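Local atomic coordinates of nucleoprotein (Human coronavirus NL63, PDB entry 5EPW), a protein that probably packages the positive-strand viral RNA genome into a helical ribonucleocapsid, the chain here being its C-terminal domain, which forms a dimer. Residues 46-51 and 115-120; 64-69 and 106-111. One frame throughout, in Å; residues are numbered along the deposited sequence.

In the fold
Both contacts belong to the C-terminal domain of the nucleocapsid protein, and their centres lie about 15 Å apart. Along the chain the order is 46-51, 64-69, 106-111, 115-120, so interaction 2 falls within the longer closure made by interaction 1. Helix 109-115 connects them: its beginning packs on helix 64-68, and its far end leads into the loop that meets 46-51, just ahead of helix 52-57. The two interactions touch directly where Gln115 CG packs 3.7 Å from Leu67 CD2. The antiparallel strands 82-88 and 91-103 lie between 64-69 and 106-111 in sequence. Both contacts also touch the second subunit, so they lie at the dimer interface.

Interaction 1. Residues 46-51 and 115-120; sequences NHNMGD and QISAFT
The Phe119 ring meets Asn48 with its edge, CE1 lying 4.0 Å from Asn48 CB, while one face is covered by the CG2 methyl of Thr120, over its centre. Water 1 lies in the ring plane beside CD1, next to that CE1; it accepts from Phe119 N and donates to the backbone oxygens of Asn48 and Gly50. The Asn48 amide approaches Ser117 in its own plane, Asn48 ND2 donating to Ser117 OG at 3.0 Å and 166°, whereas its OD1 accepts from Val83 N of the second subunit. Amide and carboxylate planes of Gln115 and Asp51 stand 81° apart. Gln115 OE1 takes Asp51 N at 2.8 Å; its NE2 gives a nearly straight bond of 3.0 Å to Asp51 OD2, from above the carboxylate plane. A bend at chi2 (-70°) turns the Gln115 amide toward Asp51 for this two-bond grip. Met49 and Ile116 form a single beta bridge, flanked by Gly50 N to Gln115 O (3.0 Å) and a weak Ser117 N to Asn48 O. Asp51 is the N-cap of helix 52-57, its OD1 accepting from Leu54 N. Gln115 binds the other carboxylate oxygen and so probably steadies the cap, while Asn48 carries the contact to the partner subunit.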
ATOM      1  N   ASN B  46     -13.290  -7.513   1.977  1.00 13.37           N
ATOM      2  CA  ASN B  46     -12.644  -6.336   1.311  1.00 12.97           C
ATOM      3  C   ASN B  46     -11.554  -5.703   2.206  1.00 11.74           C
ATOM      4  O   ASN B  46     -10.906  -4.756   1.787  1.00 13.30           O
ATOM      5  CB  ASN B  46     -13.671  -5.322   0.872  1.00 13.12           C
ATOM      6  CG  ASN B  46     -14.385  -5.711  -0.421  1.00 14.97           C
ATOM      7  OD1 ASN B  46     -13.772  -5.621  -1.516  1.00 16.79           O
ATOM      8  ND2 ASN B  46     -15.562  -6.323  -0.305  1.00 13.97           N
ATOM      9  N   HIS B  47     -11.408  -6.193   3.422  1.00 12.30           N
ATOM     10  CA  HIS B  47     -10.434  -5.700   4.413  1.00 12.03           C
ATOM     11  C   HIS B  47      -9.942  -6.891   5.222  1.00 11.62           C
ATOM     12  O   HIS B  47     -10.427  -7.134   6.345  1.00 13.23           O
ATOM     13  CB  HIS B  47     -11.066  -4.602   5.332  1.00 14.22           C
ATOM     14  CG  HIS B  47     -11.839  -3.567   4.610  1.00 13.11           C
ATOM     15  ND1 HIS B  47     -13.136  -3.747   4.157  1.00 13.65           N
ATOM     16  CD2 HIS B  47     -11.496  -2.316   4.258  1.00 14.04           C
ATOM     17  CE1 HIS B  47     -13.552  -2.647   3.583  1.00 15.22           C
ATOM     18  NE2 HIS B  47     -12.578  -1.755   3.581  1.00 14.93           N
ATOM     19  N   ASN B  48      -9.156  -7.757   4.581  1.00 11.71           N
ATOM     20  CA  ASN B  48      -9.084  -9.163   5.027  1.00 12.71           C
ATOM     21  C   ASN B  48      -7.823  -9.571   5.815  1.00 13.63           C
ATOM     22  O   ASN B  48      -7.703 -10.752   6.193  1.00 13.47           O
ATOM     23  CB  ASN B  48      -9.292 -10.146   3.854  1.00 12.23           C
ATOM     24  CG  ASN B  48      -8.322 -10.006   2.774  1.00 11.76           C
ATOM     25  OD1 ASN B  48      -7.913  -8.898   2.340  1.00 13.25           O
ATOM     26  ND2 ASN B  48      -7.859 -11.132   2.242  1.00 13.27           N
ATOM     27  N   MET B  49      -6.817  -8.694   5.961  1.00 12.45           N
ATOM     28  CA  MET B  49      -5.611  -9.069   6.614  1.00 12.00           C
ATOM     29  C   MET B  49      -5.678  -8.895   8.145  1.00 14.43           C
ATOM     30  O   MET B  49      -6.114  -7.904   8.695  1.00 14.06           O
ATOM     31  CB  MET B  49      -4.465  -8.139   6.167  1.00 11.99           C
ATOM     32  CG  MET B  49      -4.100  -8.290   4.674  1.00 12.36           C
ATOM     33  SD  MET B  49      -3.763  -9.964   4.090  1.00 13.83           S
ATOM     34  CE  MET B  49      -2.277 -10.259   5.034  1.00 13.92           C
ATOM     35  N   GLY B  50      -5.195  -9.951   8.834  1.00 15.28           N
ATOM     36  CA  GLY B  50      -4.830  -9.855  10.245  1.00 15.00           C
ATOM     37  C   GLY B  50      -5.737 -10.749  11.144  1.00 13.84           C
ATOM     38  O   GLY B  50      -6.954 -10.685  11.122  1.00 16.13           O
ATOM     39  N   ASP B  51      -4.994 -11.483  11.968  1.00 15.94           N
ATOM     40  CA  ASP B  51      -5.652 -12.216  13.014  1.00 17.22           C
ATOM     41  C   ASP B  51      -6.070 -11.400  14.213  1.00 19.80           C
ATOM     42  O   ASP B  51      -5.908 -10.170  14.236  1.00 17.82           O
ATOM     43  CB  ASP B  51      -4.727 -13.429  13.392  1.00 19.14           C
ATOM     44  CG  ASP B  51      -3.461 -13.066  14.135  1.00 21.42           C
ATOM     45  OD1 ASP B  51      -3.375 -11.957  14.695  1.00 20.00           O
ATOM     46  OD2 ASP B  51      -2.457 -13.834  14.136  1.00 23.87           O
ATOM     47  N   GLN B 115      -1.871 -14.711   7.650  1.00 16.53           N
ATOM     48  CA  GLN B 115      -2.665 -13.587   7.998  1.00 16.30           C
ATOM     49  C   GLN B 115      -3.807 -13.279   6.944  1.00 16.10           C
ATOM     50  O   GLN B 115      -4.672 -12.447   7.288  1.00 15.29           O
ATOM     51  CB  GLN B 115      -1.826 -12.301   8.189  1.00 15.78           C
ATOM     52  CG  GLN B 115      -0.816 -12.537   9.312  1.00 18.03           C
ATOM     53  CD  GLN B 115      -1.490 -12.627  10.641  1.00 21.17           C
ATOM     54  OE1 GLN B 115      -2.361 -11.792  11.014  1.00 20.96           O
ATOM     55  NE2 GLN B 115      -1.087 -13.666  11.444  1.00 20.94           N
ATOM     56  N   ILE B 116      -3.695 -13.810   5.724  1.00 15.62           N
ATOM     57  CA  ILE B 116      -4.661 -13.487   4.674  1.00 15.57           C
ATOM     58  C   ILE B 116      -5.978 -14.087   5.060  1.00 16.77           C
ATOM     59  O   ILE B 116      -6.088 -15.337   5.214  1.00 17.28           O
ATOM     60  CB  ILE B 116      -4.208 -14.013   3.307  1.00 15.48           C
ATOM     61  CG1 ILE B 116      -2.945 -13.432   2.870  1.00 15.17           C
ATOM     62  CG2 ILE B 116      -5.311 -13.770   2.298  1.00 16.64           C
ATOM     63  CD1 ILE B 116      -2.393 -13.962   1.579  1.00 17.10           C
ATOM     64  N   SER B 117      -7.010 -13.286   5.212  1.00 14.43           N
ATOM     65  CA  SER B 117      -8.310 -13.690   5.656  1.00 15.17           C
ATOM     66  C   SER B 117      -8.299 -14.567   6.909  1.00 18.17           C
ATOM     67  O   SER B 117      -9.120 -15.557   7.089  1.00 18.17           O
ATOM     68  CB  SER B 117      -9.029 -14.440   4.471  1.00 16.59           C
ATOM     69  OG  SER B 117      -9.221 -13.522   3.351  1.00 16.88           O
ATOM     70  N   ALA B 118      -7.450 -14.157   7.831  1.00 16.12           N
ATOM     71  CA  ALA B 118      -7.376 -14.801   9.130  1.00 16.49           C
ATOM     72  C   ALA B 118      -8.646 -14.785   9.907  1.00 16.29           C
ATOM     73  O   ALA B 118      -8.957 -15.725  10.739  1.00 21.36           O
ATOM     74  CB  ALA B 118      -6.220 -14.267   9.899  1.00 15.32           C
ATOM     75  N   PHE B 119      -9.529 -13.820   9.736  1.00 16.95           N
ATOM     76  CA  PHE B 119     -10.817 -13.725  10.334  1.00 17.64           C
ATOM     77  C   PHE B 119     -11.700 -14.945   9.989  1.00 20.60           C
ATOM     78  O   PHE B 119     -12.596 -15.190  10.797  1.00 24.32           O
ATOM     79  CB  PHE B 119     -11.560 -12.421   9.982  1.00 18.02           C
ATOM     80  CG  PHE B 119     -12.154 -12.381   8.601  1.00 18.84           C
ATOM     81  CD1 PHE B 119     -11.392 -12.028   7.492  1.00 17.78           C
ATOM     82  CD2 PHE B 119     -13.510 -12.635   8.382  1.00 18.84           C
ATOM     83  CE1 PHE B 119     -11.967 -12.005   6.171  1.00 17.65           C
ATOM     84  CE2 PHE B 119     -14.096 -12.551   7.101  1.00 18.92           C
ATOM     85  CZ  PHE B 119     -13.307 -12.263   5.987  1.00 18.44           C
ATOM     86  N   THR B 120     -11.425 -15.638   8.932  1.00 18.70           N
ATOM     87  CA  THR B 120     -12.261 -16.845   8.550  1.00 22.03           C
ATOM     88  C   THR B 120     -11.849 -18.050   9.408  1.00 28.75           C
ATOM     89  O   THR B 120     -12.527 -19.120   9.382  1.00 28.95           O
ATOM     90  CB  THR B 120     -12.147 -17.135   7.081  1.00 17.28           C
ATOM     91  OG1 THR B 120     -10.849 -17.434   6.566  1.00 20.30           O
ATOM     92  CG2 THR B 120     -12.652 -15.931   6.245  1.00 20.49           C
TER
HETATM   93  O   HOH W   1      -8.381 -11.255   8.844  1.00 16.11           O

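Interaction 2. Residues 64-69 and 106-111; sequences FPQLAE and NKNLPK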
ATOM      1  N   PHE B  64       3.978  -8.072  13.743  1.00 14.68           N
ATOM      2  CA  PHE B  64       3.902  -7.031  12.662  1.00 13.15           C
ATOM      3  C   PHE B  64       5.199  -6.810  11.938  1.00 15.97           C
ATOM      4  O   PHE B  64       5.225  -6.717  10.727  1.00 14.45           O
ATOM      5  CB  PHE B  64       3.274  -5.698  13.166  1.00 14.57           C
ATOM      6  CG  PHE B  64       2.990  -4.780  12.035  1.00 13.90           C
ATOM      7  CD1 PHE B  64       1.876  -4.976  11.241  1.00 15.97           C
ATOM      8  CD2 PHE B  64       3.871  -3.757  11.710  1.00 15.27           C
ATOM      9  CE1 PHE B  64       1.656  -4.101  10.156  1.00 16.26           C
ATOM     10  CE2 PHE B  64       3.641  -2.973  10.645  1.00 16.45           C
ATOM     11  CZ  PHE B  64       2.533  -3.158   9.891  1.00 15.21           C
ATOM     12  N   PRO B  65       6.370  -6.732  12.660  1.00 15.45           N
ATOM     13  CA  PRO B  65       7.587  -6.410  11.870  1.00 13.92           C
ATOM     14  C   PRO B  65       7.867  -7.445  10.745  1.00 14.31           C
ATOM     15  O   PRO B  65       8.390  -7.056   9.672  1.00 14.45           O
ATOM     16  CB  PRO B  65       8.705  -6.475  12.943  1.00 14.80           C
ATOM     17  CG  PRO B  65       7.925  -6.037  14.172  1.00 14.94           C
ATOM     18  CD  PRO B  65       6.590  -6.667  14.139  1.00 15.01           C
ATOM     19  N   GLN B  66       7.591  -8.723  10.968  1.00 13.77           N
ATOM     20  CA  GLN B  66       7.829  -9.754   9.921  1.00 14.07           C
ATOM     21  C   GLN B  66       6.854  -9.469   8.741  1.00 14.56           C
ATOM     22  O   GLN B  66       7.275  -9.575   7.588  1.00 14.68           O
ATOM     23  CB  GLN B  66       7.665 -11.192  10.406  1.00 14.80           C
ATOM     24  CG  GLN B  66       7.964 -12.235   9.373  1.00 15.13           C
ATOM     25  CD  GLN B  66       8.285 -13.543   9.984  1.00 15.93           C
ATOM     26  OE1 GLN B  66       7.559 -13.976  10.889  1.00 17.59           O
ATOM     27  NE2 GLN B  66       9.181 -14.246   9.372  1.00 17.71           N
ATOM     28  N   LEU B  67       5.644  -9.073   9.062  1.00 13.80           N
ATOM     29  CA  LEU B  67       4.622  -8.784   8.004  1.00 12.52           C
ATOM     30  C   LEU B  67       5.081  -7.605   7.221  1.00 13.91           C
ATOM     31  O   LEU B  67       4.903  -7.531   5.951  1.00 14.80           O
ATOM     32  CB  LEU B  67       3.267  -8.597   8.651  1.00 13.30           C
ATOM     33  CG  LEU B  67       2.733  -9.861   9.270  1.00 15.96           C
ATOM     34  CD1 LEU B  67       1.667  -9.550  10.228  1.00 15.38           C
ATOM     35  CD2 LEU B  67       2.233 -10.813   8.224  1.00 16.51           C
ATOM     36  N   ALA B  68       5.614  -6.573   7.881  1.00 13.10           N
ATOM     37  CA  ALA B  68       6.075  -5.381   7.210  1.00 12.68           C
ATOM     38  C   ALA B  68       7.138  -5.602   6.148  1.00 14.92           C
ATOM     39  O   ALA B  68       7.371  -4.760   5.242  1.00 14.30           O
ATOM     40  CB  ALA B  68       6.489  -4.307   8.211  1.00 15.68           C
ATOM     41  N   GLU B  69       7.875  -6.708   6.296  1.00 14.22           N
ATOM     42  CA  GLU B  69       8.869  -7.003   5.260  1.00 14.87           C
ATOM     43  C   GLU B  69       8.250  -7.186   3.852  1.00 14.04           C
ATOM     44  O   GLU B  69       9.003  -7.051   2.823  1.00 15.72           O
ATOM     45  CB  GLU B  69       9.614  -8.311   5.598  1.00 15.11           C
ATOM     46  CG  GLU B  69      10.484  -8.145   6.863  1.00 17.18           C
ATOM     47  CD  GLU B  69      11.617  -7.281   6.714  1.00 16.78           C
ATOM     48  OE1 GLU B  69      12.512  -7.640   5.950  1.00 23.32           O
ATOM     49  OE2 GLU B  69      11.596  -6.116   7.123  1.00 23.95           O
ATOM     50  N   ASN B 106      10.956 -17.309   0.086  1.00 24.14           N
ATOM     51  CA  ASN B 106      11.080 -16.190   0.945  1.00 21.42           C
ATOM     52  C   ASN B 106      10.602 -16.627   2.312  1.00 18.53           C
ATOM     53  O   ASN B 106       9.534 -17.124   2.497  1.00 17.70           O
ATOM     54  CB  ASN B 106      10.216 -15.026   0.413  1.00 19.55           C
ATOM     55  CG  ASN B 106      10.381 -13.789   1.267  1.00 20.75           C
ATOM     56  OD1 ASN B 106      10.007 -13.842   2.442  1.00 23.59           O
ATOM     57  ND2 ASN B 106      10.776 -12.689   0.677  1.00 20.10           N
ATOM     58  N   LYS B 107      11.470 -16.347   3.327  1.00 19.16           N
ATOM     59  CA  LYS B 107      11.174 -16.843   4.640  1.00 18.87           C
ATOM     60  C   LYS B 107      10.066 -16.109   5.378  1.00 18.35           C
ATOM     61  O   LYS B 107       9.563 -16.549   6.336  1.00 18.19           O
ATOM     62  CB  LYS B 107      12.463 -16.773   5.514  1.00 21.94           C
ATOM     63  CG  LYS B 107      13.518 -17.840   5.201  1.00 23.19           C
ATOM     64  CD  LYS B 107      14.780 -17.634   6.108  1.00 29.84           C
ATOM     65  CE  LYS B 107      16.089 -17.892   5.394  1.00 32.49           C
ATOM     66  NZ  LYS B 107      15.994 -18.945   4.379  1.00 39.15           N
ATOM     67  N   ASN B 108       9.688 -14.964   4.839  1.00 17.51           N
ATOM     68  CA  ASN B 108       8.631 -14.153   5.438  1.00 17.11           C
ATOM     69  C   ASN B 108       7.282 -14.415   4.819  1.00 18.98           C
ATOM     70  O   ASN B 108       6.268 -14.020   5.374  1.00 16.79           O
ATOM     71  CB  ASN B 108       9.029 -12.703   5.274  1.00 16.05           C
ATOM     72  CG  ASN B 108      10.335 -12.376   5.955  1.00 16.61           C
ATOM     73  OD1 ASN B 108      10.603 -12.824   7.101  1.00 16.99           O
ATOM     74  ND2 ASN B 108      11.164 -11.597   5.316  1.00 16.98           N
ATOM     75  N   LEU B 109       7.248 -15.144   3.738  1.00 17.50           N
ATOM     76  CA  LEU B 109       6.013 -15.390   3.005  1.00 16.99           C
ATOM     77  C   LEU B 109       4.995 -16.239   3.807  1.00 18.51           C
ATOM     78  O   LEU B 109       3.779 -16.018   3.892  1.00 19.32           O
ATOM     79  CB  LEU B 109       6.311 -15.995   1.603  1.00 18.52           C
ATOM     80  CG  LEU B 109       5.184 -16.305   0.674  1.00 20.46           C
ATOM     81  CD1 LEU B 109       4.360 -15.049   0.308  1.00 21.35           C
ATOM     82  CD2 LEU B 109       5.781 -16.927  -0.559  1.00 23.45           C
ATOM     83  N   PRO B 110       5.437 -17.331   4.512  1.00 17.46           N
ATOM     84  CA  PRO B 110       4.438 -18.096   5.199  1.00 17.47           C
ATOM     85  C   PRO B 110       3.648 -17.336   6.295  1.00 17.18           C
ATOM     86  O   PRO B 110       2.463 -17.567   6.445  1.00 20.09           O
ATOM     87  CB  PRO B 110       5.244 -19.242   5.865  1.00 19.67           C
ATOM     88  CG  PRO B 110       6.427 -19.316   5.006  1.00 19.56           C
ATOM     89  CD  PRO B 110       6.789 -17.971   4.493  1.00 18.33           C
ATOM     90  N   LYS B 111       4.338 -16.455   7.031  1.00 21.22           N
ATOM     91  CA  LYS B 111       3.651 -15.607   8.024  1.00 19.68           C
ATOM     92  C   LYS B 111       2.589 -14.701   7.356  1.00 17.85           C
ATOM     93  O   LYS B 111       1.508 -14.544   7.892  1.00 18.71           O
ATOM     94  CB  LYS B 111       4.707 -14.746   8.664  1.00 20.93           C
ATOM     95  CG  LYS B 111       4.192 -13.721   9.733  1.00 23.62           C
ATOM     96  CD  LYS B 111       3.513 -14.409  10.872  1.00 23.62           C
ATOM     97  CE  LYS B 111       3.162 -13.476  12.043  1.00 24.50           C
ATOM     98  NZ  LYS B 111       2.541 -14.293  13.136  1.00 22.83           N
TER
HETATM   99  O   HOH W   2       5.465 -11.452   6.297  1.00 23.45           O
HETATM  100  O   HOH W   3      13.689 -10.063   6.105  1.00 22.61           O
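Gln66 reaches from helix 64-68 across to the capped start of helix 109-115, where residues 106-109 form a type I beta turn, in a surface helix-to-helix contact of the nucleocapsid C-terminal domain. From CB, which points toward 106-111, the chain stays extended with CG anti to the backbone N (chi1 -177°). Gln66 CG passes 3.5 Å from Asn108 OD1, and Gln66 CD lies 4.0 Å from Lys111 CB. The amide divides its work: Gln66 OE1 rests 3.6 Å from Lys111 CG, against that lysine's aliphatic part, while Gln66 NE2 donates to Asn108 OD1 at 3.0 Å. This bond is nearly straight (171°): Asn108 OD1 lies in the Gln66 amide plane, and Gln66 NE2 in the Asn108 carbonyl plane, on a lone pair of OD1, although the two amide planes are 72° apart. Further along, Leu67 crosses Lys111 at about a right angle, CD2 against CG, and also touches Leu54 of helix 52-57. Water 2 bridges the backbone oxygens of Gln66 and Asn108, water 3 Glu69 OE1 and Asn108 ND2. Glu69 O accepts from Trp26 NE1 of the second subunit. Leu109 N to Asn106 O closes the turn, and Asn106 OD1 accepts a capping bond from Asn108 N at 2.7 Å.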